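Local coordinates for protein single-stranded-DNA-specific exonuclease RecJ (Thermus thermophilus, PDB 2ZXR) that degrades single-stranded DNA in the 5' to 3' direction as a divalent-metal-dependent exonuclease, with no detectable activity on single-stranded RNA, at residues L431-P435 and R632-F636. Residues are numbered along the deposited sequence; the frame is centred on the assembly and turned at random.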
ATOM      1  N   LEU A 431     -12.123   0.577  -2.047  1.00 24.10           N
ATOM      2  CA  LEU A 431     -12.345   1.823  -2.763  1.00 24.97           C
ATOM      3  C   LEU A 431     -13.816   1.991  -3.104  1.00 24.21           C
ATOM      4  O   LEU A 431     -14.404   3.037  -2.853  1.00 24.01           O
ATOM      5  CB  LEU A 431     -11.545   1.839  -4.073  1.00 24.21           C
ATOM      6  CG  LEU A 431     -11.009   3.122  -4.719  1.00 24.99           C
ATOM      7  CD1 LEU A 431     -11.294   3.052  -6.225  1.00 24.86           C
ATOM      8  CD2 LEU A 431     -11.587   4.351  -4.109  1.00 22.78           C
ATOM      9  N   ASP A 432     -14.418   0.947  -3.649  1.00 24.43           N
ATOM     10  CA  ASP A 432     -15.811   1.045  -4.059  1.00 24.25           C
ATOM     11  C   ASP A 432     -16.267  -0.308  -4.569  1.00 23.73           C
ATOM     12  O   ASP A 432     -15.477  -1.249  -4.646  1.00 21.75           O
ATOM     13  CB  ASP A 432     -15.899   2.069  -5.191  1.00 26.01           C
ATOM     14  CG  ASP A 432     -17.313   2.300  -5.679  1.00 29.63           C
ATOM     15  OD1 ASP A 432     -17.458   2.748  -6.842  1.00 31.87           O
ATOM     16  OD2 ASP A 432     -18.274   2.052  -4.917  1.00 30.36           O
ATOM     17  N   LEU A 433     -17.550  -0.390  -4.914  1.00 23.96           N
ATOM     18  CA  LEU A 433     -18.161  -1.593  -5.480  1.00 22.98           C
ATOM     19  C   LEU A 433     -17.599  -1.657  -6.903  1.00 23.23           C
ATOM     20  O   LEU A 433     -17.493  -0.634  -7.553  1.00 23.02           O
ATOM     21  CB  LEU A 433     -19.683  -1.418  -5.556  1.00 24.86           C
ATOM     22  CG  LEU A 433     -20.680  -1.932  -4.504  1.00 26.86           C
ATOM     23  CD1 LEU A 433     -19.975  -2.837  -3.542  1.00 25.98           C
ATOM     24  CD2 LEU A 433     -21.371  -0.771  -3.782  1.00 26.92           C
ATOM     25  N   LEU A 434     -17.225  -2.836  -7.383  1.00 23.28           N
ATOM     26  CA  LEU A 434     -16.689  -2.952  -8.745  1.00 24.14           C
ATOM     27  C   LEU A 434     -17.778  -2.557  -9.749  1.00 25.51           C
ATOM     28  O   LEU A 434     -18.934  -2.897  -9.556  1.00 23.72           O
ATOM     29  CB  LEU A 434     -16.263  -4.390  -9.037  1.00 22.81           C
ATOM     30  CG  LEU A 434     -15.444  -4.594 -10.317  1.00 24.23           C
ATOM     31  CD1 LEU A 434     -14.035  -4.077 -10.079  1.00 21.98           C
ATOM     32  CD2 LEU A 434     -15.402  -6.065 -10.693  1.00 23.61           C
ATOM     33  N   PRO A 435     -17.420  -1.809 -10.815  1.00 27.13           N
ATOM     34  CA  PRO A 435     -18.367  -1.374 -11.857  1.00 27.70           C
ATOM     35  C   PRO A 435     -18.799  -2.564 -12.696  1.00 27.19           C
ATOM     36  O   PRO A 435     -18.300  -3.663 -12.498  1.00 27.69           O
ATOM     37  CB  PRO A 435     -17.546  -0.379 -12.684  1.00 28.08           C
ATOM     38  CG  PRO A 435     -16.645   0.232 -11.664  1.00 28.33           C
ATOM     39  CD  PRO A 435     -16.175  -1.028 -10.911  1.00 28.02           C
ATOM     40  N   ARG A 632     -25.667   1.994  -7.893  1.00 27.42           N
ATOM     41  CA  ARG A 632     -25.168   0.680  -7.503  1.00 28.13           C
ATOM     42  C   ARG A 632     -24.907   0.658  -5.984  1.00 26.92           C
ATOM     43  O   ARG A 632     -25.148  -0.355  -5.308  1.00 25.98           O
ATOM     44  CB  ARG A 632     -23.888   0.378  -8.297  1.00 30.58           C
ATOM     45  CG  ARG A 632     -23.045  -0.786  -7.816  1.00 33.56           C
ATOM     46  CD  ARG A 632     -21.555  -0.454  -8.061  1.00 35.72           C
ATOM     47  NE  ARG A 632     -21.419   0.200  -9.347  1.00 36.04           N
ATOM     48  CZ  ARG A 632     -20.424   0.999  -9.710  1.00 35.49           C
ATOM     49  NH1 ARG A 632     -19.421   1.260  -8.889  1.00 37.12           N
ATOM     50  NH2 ARG A 632     -20.478   1.588 -10.891  1.00 35.31           N
ATOM     51  N   ARG A 633     -24.397   1.764  -5.448  1.00 26.32           N
ATOM     52  CA  ARG A 633     -24.166   1.857  -3.997  1.00 26.84           C
ATOM     53  C   ARG A 633     -25.496   1.747  -3.254  1.00 25.85           C
ATOM     54  O   ARG A 633     -25.618   0.978  -2.305  1.00 26.28           O
ATOM     55  CB  ARG A 633     -23.541   3.192  -3.601  1.00 27.64           C
ATOM     56  CG  ARG A 633     -22.061   3.149  -3.340  1.00 32.19           C
ATOM     57  CD  ARG A 633     -21.702   2.163  -2.256  1.00 31.46           C
ATOM     58  NE  ARG A 633     -20.907   2.834  -1.242  1.00 32.69           N
ATOM     59  CZ  ARG A 633     -19.707   3.358  -1.448  1.00 30.20           C
ATOM     60  NH1 ARG A 633     -19.133   3.295  -2.639  1.00 28.41           N
ATOM     61  NH2 ARG A 633     -19.087   3.940  -0.443  1.00 28.96           N
ATOM     62  N   LEU A 634     -26.486   2.523  -3.694  1.00 25.19           N
ATOM     63  CA  LEU A 634     -27.806   2.510  -3.050  1.00 24.93           C
ATOM     64  C   LEU A 634     -28.384   1.115  -3.005  1.00 24.25           C
ATOM     65  O   LEU A 634     -28.795   0.634  -1.950  1.00 23.32           O
ATOM     66  CB  LEU A 634     -28.792   3.437  -3.782  1.00 24.52           C
ATOM     67  CG  LEU A 634     -28.813   4.920  -3.423  1.00 25.07           C
ATOM     68  CD1 LEU A 634     -29.816   5.656  -4.317  1.00 23.65           C
ATOM     69  CD2 LEU A 634     -29.202   5.084  -1.957  1.00 23.98           C
ATOM     70  N   LEU A 635     -28.420   0.466  -4.168  1.00 24.69           N
ATOM     71  CA  LEU A 635     -28.937  -0.892  -4.264  1.00 24.09           C
ATOM     72  C   LEU A 635     -28.155  -1.848  -3.405  1.00 24.83           C
ATOM     73  O   LEU A 635     -28.742  -2.717  -2.766  1.00 24.72           O
ATOM     74  CB  LEU A 635     -28.889  -1.407  -5.708  1.00 25.61           C
ATOM     75  CG  LEU A 635     -30.016  -1.043  -6.670  1.00 26.20           C
ATOM     76  CD1 LEU A 635     -31.367  -1.544  -6.121  1.00 25.28           C
ATOM     77  CD2 LEU A 635     -30.041   0.440  -6.841  1.00 27.80           C
ATOM     78  N   PHE A 636     -26.823  -1.717  -3.411  1.00 23.98           N
ATOM     79  CA  PHE A 636     -25.986  -2.619  -2.616  1.00 23.54           C
ATOM     80  C   PHE A 636     -26.265  -2.442  -1.132  1.00 23.58           C
ATOM     81  O   PHE A 636     -26.497  -3.421  -0.436  1.00 22.74           O
ATOM     82  CB  PHE A 636     -24.484  -2.382  -2.870  1.00 23.31           C
ATOM     83  CG  PHE A 636     -23.582  -3.164  -1.945  1.00 23.88           C
ATOM     84  CD1 PHE A 636     -23.365  -4.533  -2.141  1.00 24.91           C
ATOM     85  CD2 PHE A 636     -23.006  -2.548  -0.828  1.00 24.96           C
ATOM     86  CE1 PHE A 636     -22.596  -5.278  -1.234  1.00 24.42           C
ATOM     87  CE2 PHE A 636     -22.234  -3.279   0.084  1.00 24.47           C
ATOM     88  CZ  PHE A 636     -22.028  -4.650  -0.118  1.00 24.15           C
TER
HETATM   89  O   HOH W   1     -16.111   4.668  -1.589  1.00 30.00           O
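Arg632 and Arg633, neighbours on helix 624-639, share the carboxylate of Asp432 on strand 426-433, one oxygen each. From the helix, Arg632 CB and CG head for the strand, CG lying anti to the backbone N (chi1 166°), and CD packs against Leu433 CB at 3.3 Å, the two side chains running past each other in opposite directions. NE passes near Leu434 O. The guanidinium then lies with one face beneath Pro435 CA, which sits 3.7 Å above the centre of the plane. At its tip, NH1 forms a salt bridge with Asp432 OD1 (3.2 Å), met at the edge, while NH2 lies beside Pro435 CB. Arg633 takes the other oxygen: its NH1 forms a second salt bridge with Asp432 OD2 (2.7 Å), also near the guanidinium plane, though that plane is turned 44° from the carboxylate. Its NH2 donates to a water that in turn donates to Leu431 O, adding a bridge to the backbone. Between the arginines, Leu433 reaches toward the helix. CD2 touches Arg633 CD and lies 3.6 Å from Phe636 CB, and CD1 sits over the Phe636 ring as a CH-pi contact, 3.9 Å from the centroid and 9° off its normal. Leu463 of strand 462-466 touches both Leu433 and Phe636, so the apolar patch continues into the strand paired with 426-433. The contact joins helix 624-639 of the C-terminal domain to strand 426-433 of the mixed sheet that also contains the OB-domain strands, far from the metal site. With Asp432 buried, the two arginines probably stabilise its negative charge, and their aliphatic stems combine with Leu433 to make one interface both ionic and apolar.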